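Local coordinates for fluoroacetyl coenzyme A thioesterase (Streptomyces Cattleya, PDB 3KUW), which hydrolyses fluoroacetyl-CoA to fluoroacetate and CoA before it can react with citrate synthase, and so confers resistance to fluoroacetate, at residues 22-27 and 36-41; 43-48 and 74-79; 65-70 and 118-123; 88-93 and 100-105. The protein carries 1 engineered substitution. All coordinates share one frame; numbering follows the deposited sequence.

In the fold
Contact 1 comes first along the chain. It closes a short loop that carries helix 31-34 and brings helix 23-26 against the residues leading into helix 42-56. Contact 2 opens after contact 1 has closed. It sets the start of helix 42-56 against the end of strand 65-75 and the loop beyond it. Contact 3 pairs the beginning of that strand with strand 112-124, and its segments alternate with those of contact 2. Contact 4, a hairpin, is nested inside the loop closed by contact 3. Contacts 2, 3 and 4 reach the same antiparallel sheet. Contacts 1, 2 and 3 also touch the second subunit of the homodimer.

Contact 1: residues 22-27 and 36-41; sequences TVRHLY and FPEVFA. With FAH (fluoroacetic acid), chain D.
The guanidinium of Arg-24 has the Glu-38 carboxylate over one face and the carbonyl of Phe-36 at its edge. At that edge Arg-24 NH2 donates to Phe-36 O at 2.7 Å, nearly in the guanidinium plane. Over the face, Glu-38 OE2 lies 3.1 Å from Arg-24 NE, well out of the guanidinium plane. This salt bridge rests on charge alone, because no N-H points at the oxygen. The guanidinium and carboxylate planes are 46° apart. The Phe-36 ring is approached obliquely by Val-23, whose CG2 comes to 3.6 Å from Phe-36 CD2. Pro-37 CD lies over one ring face, toward the rim.

Glu-38 OE2 accepts a 2.7 Å hydrogen bond from Thr-22 OG1, which arrives from above the carboxylate plane. The Glu-38 chain bends at chi2 (-66°), and this folds the carboxylate back to Thr-22 and Arg-24. A water accepts from N and NE of Arg-24. Between the backbones, Val-23 N donates to Val-39 O at 3.1 Å.

Val-23 CG2 also packs on Val-39 CG2, Ala-41 CB and the CH3 of a bound fluoroacetic acid. Phe-40 and Ala-41 belong to the substrate-binding segment. Helix 23-26 is thus held against the approach to helix 42-56, and Leu-26 packs on Phe-44 of that helix. Helix 31-34 adds Phe-33 beside Val-23. Tyr-27, just past helix 23-26, hydrogen-bonds through OH to Phe-44 O of the second subunit.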
# COMPACT_ATOMS: atom_id res chain seq x y z
N THR A 22 -0.90 7.38 -10.38
CA THR A 22 0.48 7.66 -10.14
C THR A 22 0.65 8.24 -8.71
O THR A 22 -0.32 8.58 -7.99
CB THR A 22 1.12 8.65 -11.23
OG1 THR A 22 0.42 9.90 -11.21
CG2 THR A 22 1.05 8.07 -12.67
N VAL A 23 1.87 8.26 -8.26
CA VAL A 23 2.19 8.78 -6.93
C VAL A 23 1.36 10.03 -6.54
O VAL A 23 0.74 10.07 -5.47
CB VAL A 23 3.72 9.08 -6.87
CG1 VAL A 23 4.12 9.84 -5.50
CG2 VAL A 23 4.50 7.74 -7.03
N ARG A 24 1.32 11.04 -7.43
CA ARG A 24 0.68 12.34 -7.06
C ARG A 24 -0.81 12.21 -6.78
O ARG A 24 -1.37 12.97 -6.00
CB ARG A 24 0.99 13.48 -8.07
CG ARG A 24 0.42 13.30 -9.48
CD ARG A 24 0.99 14.36 -10.50
NE ARG A 24 2.47 14.36 -10.48
CZ ARG A 24 3.29 15.31 -11.01
NH1 ARG A 24 2.80 16.39 -11.61
NH2 ARG A 24 4.61 15.19 -10.88
N HIS A 25 -1.44 11.18 -7.32
CA HIS A 25 -2.84 11.01 -7.12
C HIS A 25 -3.10 10.19 -5.90
O HIS A 25 -4.22 10.22 -5.45
CB HIS A 25 -3.46 10.34 -8.34
CG HIS A 25 -3.34 11.15 -9.60
ND1 HIS A 25 -4.29 12.09 -9.97
CD2 HIS A 25 -2.36 11.21 -10.52
CE1 HIS A 25 -3.91 12.66 -11.10
NE2 HIS A 25 -2.74 12.15 -11.45
N LEU A 26 -2.12 9.44 -5.37
CA LEU A 26 -2.36 8.71 -4.09
C LEU A 26 -2.62 9.71 -2.96
O LEU A 26 -3.52 9.50 -2.14
CB LEU A 26 -1.20 7.74 -3.69
CG LEU A 26 -1.54 6.80 -2.50
CD1 LEU A 26 -2.60 5.75 -2.98
CD2 LEU A 26 -0.26 6.09 -2.17
N TYR A 27 -1.75 10.73 -2.88
CA TYR A 27 -1.83 11.80 -1.87
C TYR A 27 -1.74 13.19 -2.53
O TYR A 27 -0.67 13.82 -2.54
CB TYR A 27 -0.77 11.63 -0.76
CG TYR A 27 -1.23 10.65 0.30
CD1 TYR A 27 -2.11 11.04 1.27
CD2 TYR A 27 -0.84 9.29 0.25
CE1 TYR A 27 -2.60 10.13 2.25
CE2 TYR A 27 -1.29 8.40 1.21
CZ TYR A 27 -2.18 8.82 2.21
OH TYR A 27 -2.64 7.92 3.16
N PHE A 36 6.59 14.55 -8.16
CA PHE A 36 7.18 13.22 -8.31
C PHE A 36 6.90 12.63 -9.68
O PHE A 36 5.83 12.84 -10.21
CB PHE A 36 6.71 12.25 -7.25
CG PHE A 36 7.60 11.09 -7.14
CD1 PHE A 36 8.81 11.22 -6.44
CD2 PHE A 36 7.30 9.89 -7.81
CE1 PHE A 36 9.72 10.16 -6.37
CE2 PHE A 36 8.18 8.79 -7.76
CZ PHE A 36 9.41 8.92 -7.01
N PRO A 37 7.87 11.88 -10.26
CA PRO A 37 7.69 11.17 -11.50
C PRO A 37 6.35 10.41 -11.58
O PRO A 37 5.83 9.89 -10.57
CB PRO A 37 8.85 10.19 -11.48
CG PRO A 37 9.98 11.05 -10.90
CD PRO A 37 9.29 11.84 -9.84
N GLU A 38 5.81 10.42 -12.79
CA GLU A 38 4.50 9.85 -13.12
C GLU A 38 4.55 8.35 -13.26
O GLU A 38 4.47 7.81 -14.39
CB GLU A 38 3.93 10.52 -14.40
CG GLU A 38 3.46 11.96 -14.15
CD GLU A 38 2.26 12.05 -13.20
OE1 GLU A 38 1.18 12.52 -13.61
OE2 GLU A 38 2.37 11.63 -12.04
N VAL A 39 4.68 7.68 -12.13
CA VAL A 39 4.73 6.21 -12.06
C VAL A 39 3.70 5.65 -11.07
O VAL A 39 3.34 6.32 -10.11
CB VAL A 39 6.14 5.70 -11.65
CG1 VAL A 39 7.22 6.18 -12.69
CG2 VAL A 39 6.45 6.13 -10.21
N PHE A 40 3.25 4.43 -11.33
CA PHE A 40 2.24 3.70 -10.54
C PHE A 40 2.69 3.72 -9.05
O PHE A 40 3.75 3.22 -8.74
CB PHE A 40 2.23 2.24 -11.10
CG PHE A 40 1.03 1.35 -10.62
CD1 PHE A 40 -0.29 1.88 -10.52
CD2 PHE A 40 1.26 -0.02 -10.33
CE1 PHE A 40 -1.37 1.07 -10.14
CE2 PHE A 40 0.15 -0.87 -9.96
CZ PHE A 40 -1.16 -0.27 -9.85
N ALA A 41 1.88 4.28 -8.15
CA ALA A 41 2.25 4.35 -6.70
C ALA A 41 2.33 2.95 -6.04
O ALA A 41 1.50 2.10 -6.35
CB ALA A 41 1.29 5.23 -5.96
C FAH D . 6.21 4.51 -4.87
F FAH D . 7.79 5.42 -6.30
O FAH D . 5.12 5.00 -4.46
CH3 FAH D . 6.60 4.72 -6.31
OXT FAH D . 7.04 3.86 -4.15
O HOH W 1 3.23 11.28 -9.82

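Contact 2: residues 43-48 and 74-79; sequences GFMVGL and VTHTAA. With FAH (fluoroacetic acid), chain E; FAH (fluoroacetic acid), chain F.
Met-45 on helix 42-56 faces His-76, just past the end of strand 65-75, with their CA atoms 8.6 Å apart and no hydrogen bond between the segments. Side chains bridge this distance. Met-45 leaves the helix fully extended through chi1 and chi2 and turns only at chi3 (78°). This places Met-45 SD over the centre of the His-76 ring, 3.9 Å from its centroid and 12° off the ring normal. It is a Met-aromatic contact. Met-45 CE sits over the same face as a CH-pi partner, 4.0 Å from the centroid of the His-76 ring. Met-45 CE also reaches Thr-75 O at 3.6 Å and packs on Val-74 CG2. Val-46 CG2 adds a looser apolar touch to Val-74 CG2, at 4.3 Å.

The opposite ring face carries the CH3 of a fluoroacetic acid molecule, 3.5 Å from His-76 NE2 and offset toward the rim. The imidazole is therefore sandwiched between a thioether and a ligand carbon. At its polar end, ND1 is hydrogen-bonded to Ser-42 OG. Ser-42, Glu-50 and His-76 are the active-site residues, and His-76 also belongs to the CoA site. The contact thus gives the histidine an apolar, polarisable wall, while the bond to Ser-42 OG probably helps to set the rotation of the ring.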
# COMPACT_ATOMS: atom_id res chain seq x y z
N GLY A 43 1.35 2.23 -3.21
CA GLY A 43 0.05 2.04 -2.50
C GLY A 43 -1.09 1.57 -3.40
O GLY A 43 -1.98 0.83 -2.97
N PHE A 44 -1.09 2.00 -4.66
CA PHE A 44 -2.07 1.49 -5.60
C PHE A 44 -1.68 0.04 -6.05
O PHE A 44 -2.55 -0.78 -6.35
CB PHE A 44 -2.14 2.44 -6.84
CG PHE A 44 -2.86 3.75 -6.61
CD1 PHE A 44 -4.22 3.77 -6.29
CD2 PHE A 44 -2.22 4.97 -6.88
CE1 PHE A 44 -4.92 4.99 -6.14
CE2 PHE A 44 -2.84 6.17 -6.72
CZ PHE A 44 -4.23 6.21 -6.31
N MET A 45 -0.38 -0.28 -6.10
CA MET A 45 0.08 -1.65 -6.42
C MET A 45 -0.44 -2.62 -5.37
O MET A 45 -1.00 -3.69 -5.72
CB MET A 45 1.61 -1.78 -6.51
CG MET A 45 2.03 -3.28 -6.83
SD MET A 45 3.81 -3.53 -7.07
CE MET A 45 4.31 -3.52 -5.32
N VAL A 46 -0.23 -2.25 -4.09
CA VAL A 46 -0.78 -2.98 -2.96
C VAL A 46 -2.30 -3.16 -3.10
O VAL A 46 -2.82 -4.30 -3.07
CB VAL A 46 -0.42 -2.26 -1.65
CG1 VAL A 46 -1.20 -2.78 -0.44
CG2 VAL A 46 1.10 -2.43 -1.40
N GLY A 47 -3.01 -2.04 -3.29
CA GLY A 47 -4.46 -2.10 -3.53
C GLY A 47 -4.85 -3.07 -4.63
O GLY A 47 -5.84 -3.79 -4.51
N LEU A 48 -4.05 -3.14 -5.67
CA LEU A 48 -4.39 -3.98 -6.83
C LEU A 48 -4.10 -5.46 -6.52
O LEU A 48 -4.83 -6.40 -6.99
CB LEU A 48 -3.54 -3.55 -8.03
CG LEU A 48 -3.73 -4.33 -9.32
CD1 LEU A 48 -5.14 -4.01 -9.95
CD2 LEU A 48 -2.64 -4.13 -10.38
N VAL A 74 5.76 -7.05 0.63
CA VAL A 74 6.13 -7.11 -0.81
C VAL A 74 7.34 -6.26 -1.18
O VAL A 74 7.62 -5.25 -0.50
CB VAL A 74 4.92 -6.67 -1.77
CG1 VAL A 74 3.80 -7.66 -1.67
CG2 VAL A 74 4.41 -5.22 -1.49
N THR A 75 7.98 -6.61 -2.30
CA THR A 75 9.05 -5.78 -2.88
C THR A 75 8.39 -4.96 -3.99
O THR A 75 7.29 -5.33 -4.44
CB THR A 75 10.15 -6.65 -3.48
OG1 THR A 75 9.58 -7.67 -4.32
CG2 THR A 75 10.94 -7.33 -2.33
N HIS A 76 9.00 -3.84 -4.37
CA HIS A 76 8.54 -3.11 -5.57
C HIS A 76 9.86 -2.79 -6.36
O HIS A 76 10.61 -1.87 -5.99
CB HIS A 76 7.79 -1.82 -5.15
CG HIS A 76 7.00 -1.15 -6.25
ND1 HIS A 76 6.10 -0.12 -6.00
CD2 HIS A 76 6.93 -1.38 -7.59
CE1 HIS A 76 5.53 0.27 -7.14
NE2 HIS A 76 6.01 -0.49 -8.12
N THR A 77 10.08 -3.54 -7.44
CA THR A 77 11.43 -3.77 -8.02
C THR A 77 11.65 -3.06 -9.39
O THR A 77 12.78 -2.99 -9.90
CB THR A 77 11.73 -5.31 -8.21
OG1 THR A 77 10.82 -5.86 -9.16
CG2 THR A 77 11.57 -6.10 -6.95
N ALA A 78 10.59 -2.51 -9.97
CA ALA A 78 10.73 -1.74 -11.22
C ALA A 78 9.57 -0.78 -11.26
O ALA A 78 8.55 -0.99 -10.59
CB ALA A 78 10.71 -2.62 -12.42
N ALA A 79 9.74 0.29 -12.03
CA ALA A 79 8.68 1.31 -12.15
C ALA A 79 7.77 1.18 -13.43
O ALA A 79 8.23 0.79 -14.52
CB ALA A 79 9.32 2.71 -12.10
C FAH E . 9.65 1.44 -7.58
F FAH E . 8.03 3.04 -8.69
O FAH E . 9.39 1.71 -6.38
CH3 FAH E . 8.61 1.76 -8.66
OXT FAH E . 10.75 0.91 -7.93
C FAH F . 6.99 -0.93 -1.65
F FAH F . 6.67 1.25 -0.88
O FAH F . 6.04 -1.73 -1.46
CH3 FAH F . 7.32 0.08 -0.59
OXT FAH F . 7.68 -0.93 -2.70

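Contact 3: residues 65-70 and 118-123; sequences EGSLGT and HERAVI. With FAH (fluoroacetic acid), chain C.
Ser-67 and Arg-120 lie on the densely packed face of an antiparallel strand pair in the sheet of a hotdog-fold thioesterase. Arg-120 grips one atom, Ser-67 OG, side-on: NE donates at 2.9 Å and NH2 at 3.1 Å, both in the guanidinium plane. The bend at chi3 (67°) brings the group back over strand 65-75. Gly-69 N then lies over one guanidinium face, 3.5 Å from Arg-120 NH2. The two are both donors and form no bond. Helix 42-56 packs on this face through Cys-53 and Val-54, which touch Arg-120.

The other face is partly open to solvent. Leu-68 crosses Ile-123 at about a right angle, with Leu-68 CD1 and Ile-123 CG2 3.6 Å apart. Thr-70 CG2 rests more loosely on Ala-121 CB, at 3.9 Å. A water hydrogen-bonded to Thr-70 OG1 gives a weak hydrogen bond to Arg-120 O. Between the faces, Leu-68 and Ala-121 form a hydrogen-bonded pair, and Gly-69 and Arg-120 a non-hydrogen-bonded one.

Gly-69 and Arg-120 bind substrate, and Gly-69 also binds CoA. A fluoroacetic acid lies beside both residues and is hydrogen-bonded to Ser-42 N of the second subunit. Its fluorine sits at the guanidinium edge, 3.4 Å from Arg-120 NH2.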
# COMPACT_ATOMS: atom_id res chain seq x y z
N GLU A 65 -20.78 -11.82 5.23
CA GLU A 65 -19.34 -11.79 5.58
C GLU A 65 -18.61 -10.94 4.58
O GLU A 65 -19.06 -10.80 3.46
CB GLU A 65 -18.73 -13.20 5.55
CG GLU A 65 -19.17 -14.08 6.68
CD GLU A 65 -18.55 -15.46 6.64
OE1 GLU A 65 -18.16 -15.90 5.52
OE2 GLU A 65 -18.39 -16.08 7.73
N GLY A 66 -17.50 -10.32 4.98
CA GLY A 66 -16.57 -9.73 3.99
C GLY A 66 -15.14 -10.11 4.43
O GLY A 66 -14.96 -11.07 5.18
N SER A 67 -14.13 -9.33 4.01
CA SER A 67 -12.74 -9.58 4.45
C SER A 67 -11.88 -8.30 4.62
O SER A 67 -12.14 -7.26 3.98
CB SER A 67 -12.04 -10.61 3.54
OG SER A 67 -11.69 -10.11 2.28
N LEU A 68 -10.87 -8.40 5.50
CA LEU A 68 -9.90 -7.32 5.71
C LEU A 68 -8.51 -7.83 5.40
O LEU A 68 -8.20 -8.97 5.79
CB LEU A 68 -9.93 -6.90 7.19
CG LEU A 68 -11.22 -6.29 7.74
CD1 LEU A 68 -11.13 -6.25 9.28
CD2 LEU A 68 -11.49 -4.89 7.18
N GLY A 69 -7.67 -7.02 4.75
CA GLY A 69 -6.23 -7.30 4.66
C GLY A 69 -5.60 -7.13 6.04
O GLY A 69 -5.85 -6.11 6.73
N THR A 70 -4.82 -8.11 6.47
CA THR A 70 -4.21 -8.07 7.81
C THR A 70 -2.66 -8.02 7.78
O THR A 70 -2.02 -7.81 8.83
CB THR A 70 -4.67 -9.29 8.66
OG1 THR A 70 -4.35 -10.53 7.96
CG2 THR A 70 -6.16 -9.18 8.95
N HIS A 118 0.39 -11.73 1.06
CA HIS A 118 -0.71 -10.95 1.59
C HIS A 118 -1.57 -11.91 2.40
O HIS A 118 -1.87 -13.05 1.92
CB HIS A 118 -1.58 -10.35 0.47
CG HIS A 118 -2.73 -9.52 0.99
ND1 HIS A 118 -4.02 -9.59 0.49
CD2 HIS A 118 -2.78 -8.63 2.01
CE1 HIS A 118 -4.81 -8.76 1.14
NE2 HIS A 118 -4.08 -8.15 2.07
N GLU A 119 -2.02 -11.41 3.55
CA GLU A 119 -2.90 -12.19 4.47
C GLU A 119 -4.23 -11.48 4.65
O GLU A 119 -4.26 -10.23 4.64
CB GLU A 119 -2.18 -12.35 5.78
CG GLU A 119 -1.11 -13.48 5.76
CD GLU A 119 0.26 -13.14 5.12
OE1 GLU A 119 0.74 -11.96 5.15
OE2 GLU A 119 0.90 -14.11 4.59
N ARG A 120 -5.33 -12.24 4.77
CA ARG A 120 -6.68 -11.63 4.91
C ARG A 120 -7.43 -12.41 5.96
O ARG A 120 -7.09 -13.61 6.23
CB ARG A 120 -7.46 -11.66 3.58
CG ARG A 120 -6.78 -10.92 2.32
CD ARG A 120 -7.84 -10.73 1.16
NE ARG A 120 -8.89 -9.78 1.57
CZ ARG A 120 -8.73 -8.44 1.66
NH1 ARG A 120 -7.59 -7.84 1.34
NH2 ARG A 120 -9.75 -7.70 2.06
N ALA A 121 -8.37 -11.73 6.63
CA ALA A 121 -9.26 -12.36 7.60
C ALA A 121 -10.70 -12.14 7.17
O ALA A 121 -11.07 -11.04 6.78
CB ALA A 121 -9.08 -11.80 8.98
N VAL A 122 -11.51 -13.20 7.27
CA VAL A 122 -12.95 -13.12 6.98
C VAL A 122 -13.60 -12.38 8.18
O VAL A 122 -13.30 -12.69 9.35
CB VAL A 122 -13.56 -14.54 6.84
CG1 VAL A 122 -15.07 -14.51 6.68
CG2 VAL A 122 -12.89 -15.33 5.67
N ILE A 123 -14.50 -11.45 7.88
CA ILE A 123 -15.20 -10.70 8.93
C ILE A 123 -16.72 -10.80 8.79
O ILE A 123 -17.21 -11.01 7.70
CB ILE A 123 -14.80 -9.18 8.94
CG1 ILE A 123 -15.08 -8.52 7.57
CG2 ILE A 123 -13.33 -9.04 9.33
CD1 ILE A 123 -15.03 -6.98 7.61
C FAH C . -8.60 -2.78 3.94
F FAH C . -8.77 -4.49 2.03
O FAH C . -8.85 -2.56 5.16
CH3 FAH C . -9.29 -3.99 3.25
OXT FAH C . -7.81 -2.01 3.33
O HOH W 2 -5.32 -13.33 8.68

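Contact 4: residues 88-93 and 100-105; sequences VTAELR and LSWRVS
Thr-89 O takes two donors: Ser-105 N at 2.8 Å and a water at 3.0 Å. The same water is bonded to Ser-105 OG, so it bridges the carbonyl of one strand and the hydroxyl of the other. Thr-89 N returns a bond to Ser-105 O. Glu-91 and Arg-103 make the next hydrogen-bonded pair, and Arg-93 N closes the series on Ser-101 O at 2.7 Å. Between them, Ala-90 faces Val-104 and Leu-92 faces Trp-102 as non-hydrogen-bonded pairs.

The buried face holds Ala-90, Leu-92, Trp-102 and Val-104. With chi1 at -178°, Leu-92 swings CG away from its own backbone N and carries CD1 over the Trp-102 indole. Leu-92 CD1 lies 4.0 Å from the centroid of the Trp-102 five-membered ring and 23° off its normal, a CH-pi contact. Ala-90 CB meets Trp-102 CD1 obliquely at 3.8 Å. Cys-53 of helix 42-56 packs against both Trp-102 and Val-104, and Trp-102 also touches the substrate-binding Arg-120.

On the other face, Arg-93 and Arg-103 run side by side and point the same way. Their guanidinium planes are 15° apart. One face of the Arg-93 group rests on Arg-103 CB, and Arg-93 NH2 lies 3.5 Å from Arg-103 CD. The like charges are close, Arg-93 NH2 and Arg-103 NE being 4.6 Å apart, but not in contact. Glu-91, its chain extended, makes a salt bridge to Arg-10.

Strands 85-96 and 99-107 thus form a beta hairpin in the antiparallel hotdog sheet, with its apolar face against the long helix 42-56.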
# COMPACT_ATOMS: atom_id res chain seq x y z
N VAL A 88 -1.48 -9.14 -12.05
CA VAL A 88 -1.25 -9.68 -10.73
C VAL A 88 -1.61 -11.15 -10.79
O VAL A 88 -2.67 -11.51 -11.38
CB VAL A 88 -2.08 -8.94 -9.60
CG1 VAL A 88 -1.92 -9.63 -8.21
CG2 VAL A 88 -1.62 -7.51 -9.51
N THR A 89 -0.70 -11.99 -10.28
CA THR A 89 -1.00 -13.43 -10.07
C THR A 89 -1.00 -13.67 -8.56
O THR A 89 0.01 -13.35 -7.87
CB THR A 89 0.07 -14.37 -10.67
OG1 THR A 89 0.35 -14.03 -12.04
CG2 THR A 89 -0.38 -15.94 -10.56
N ALA A 90 -2.11 -14.20 -8.04
CA ALA A 90 -2.24 -14.54 -6.64
C ALA A 90 -2.36 -16.07 -6.45
O ALA A 90 -3.26 -16.75 -7.03
CB ALA A 90 -3.39 -13.83 -6.06
N GLU A 91 -1.43 -16.63 -5.69
CA GLU A 91 -1.29 -18.08 -5.58
C GLU A 91 -1.71 -18.44 -4.13
O GLU A 91 -1.07 -17.97 -3.21
CB GLU A 91 0.16 -18.47 -5.81
CG GLU A 91 0.38 -19.94 -5.66
CD GLU A 91 1.85 -20.29 -5.63
OE1 GLU A 91 2.55 -19.98 -6.62
OE2 GLU A 91 2.30 -20.90 -4.62
N LEU A 92 -2.78 -19.20 -3.95
CA LEU A 92 -3.26 -19.45 -2.60
C LEU A 92 -2.24 -20.30 -1.85
O LEU A 92 -1.78 -21.36 -2.36
CB LEU A 92 -4.65 -20.13 -2.59
CG LEU A 92 -5.24 -20.38 -1.16
CD1 LEU A 92 -5.72 -19.06 -0.34
CD2 LEU A 92 -6.43 -21.44 -1.30
N ARG A 93 -1.89 -19.82 -0.66
CA ARG A 93 -0.92 -20.48 0.21
C ARG A 93 -1.52 -21.27 1.38
O ARG A 93 -0.97 -22.29 1.75
CB ARG A 93 0.09 -19.46 0.75
CG ARG A 93 1.20 -19.13 -0.23
CD ARG A 93 2.36 -20.02 -0.08
NE ARG A 93 3.46 -19.65 -0.99
CZ ARG A 93 4.44 -18.79 -0.70
NH1 ARG A 93 4.48 -18.14 0.48
NH2 ARG A 93 5.39 -18.57 -1.60
N LEU A 100 -6.71 -16.49 5.50
CA LEU A 100 -6.23 -16.92 4.18
C LEU A 100 -4.89 -16.21 3.85
O LEU A 100 -4.65 -15.06 4.26
CB LEU A 100 -7.28 -16.61 3.11
CG LEU A 100 -8.67 -17.30 3.24
CD1 LEU A 100 -9.74 -16.53 4.02
CD2 LEU A 100 -9.21 -17.58 1.82
N SER A 101 -4.02 -16.87 3.10
CA SER A 101 -2.86 -16.14 2.62
C SER A 101 -2.51 -16.56 1.21
O SER A 101 -2.84 -17.69 0.77
CB SER A 101 -1.69 -16.24 3.62
OG SER A 101 -0.94 -17.41 3.39
N TRP A 102 -1.91 -15.61 0.49
CA TRP A 102 -1.49 -15.78 -0.89
C TRP A 102 -0.01 -15.36 -1.02
O TRP A 102 0.45 -14.45 -0.32
CB TRP A 102 -2.30 -14.88 -1.88
CG TRP A 102 -3.76 -15.27 -2.06
CD1 TRP A 102 -4.27 -16.01 -3.06
CD2 TRP A 102 -4.85 -15.00 -1.17
NE1 TRP A 102 -5.62 -16.21 -2.88
CE2 TRP A 102 -6.00 -15.57 -1.73
CE3 TRP A 102 -4.97 -14.29 0.03
CZ2 TRP A 102 -7.26 -15.49 -1.13
CZ3 TRP A 102 -6.23 -14.20 0.63
CH2 TRP A 102 -7.36 -14.78 0.02
N ARG A 103 0.69 -16.00 -1.95
CA ARG A 103 1.87 -15.38 -2.55
C ARG A 103 1.34 -14.53 -3.75
O ARG A 103 0.54 -15.02 -4.60
CB ARG A 103 2.88 -16.46 -2.95
CG ARG A 103 3.77 -16.00 -4.06
CD ARG A 103 5.15 -15.67 -3.60
NE ARG A 103 5.92 -15.29 -4.78
CZ ARG A 103 6.95 -14.45 -4.80
NH1 ARG A 103 7.53 -14.20 -5.99
NH2 ARG A 103 7.39 -13.86 -3.67
N VAL A 104 1.68 -13.24 -3.76
CA VAL A 104 1.30 -12.34 -4.86
C VAL A 104 2.47 -11.95 -5.73
O VAL A 104 3.56 -11.69 -5.22
CB VAL A 104 0.60 -11.05 -4.33
CG1 VAL A 104 -0.85 -11.45 -3.90
CG2 VAL A 104 1.35 -10.37 -3.16
N SER A 105 2.27 -11.83 -7.04
CA SER A 105 3.34 -11.28 -7.87
C SER A 105 2.71 -10.42 -8.96
O SER A 105 1.53 -10.62 -9.26
CB SER A 105 4.27 -12.36 -8.44
OG SER A 105 3.64 -13.33 -9.29
O HOH W 3 2.30 -15.31 -7.49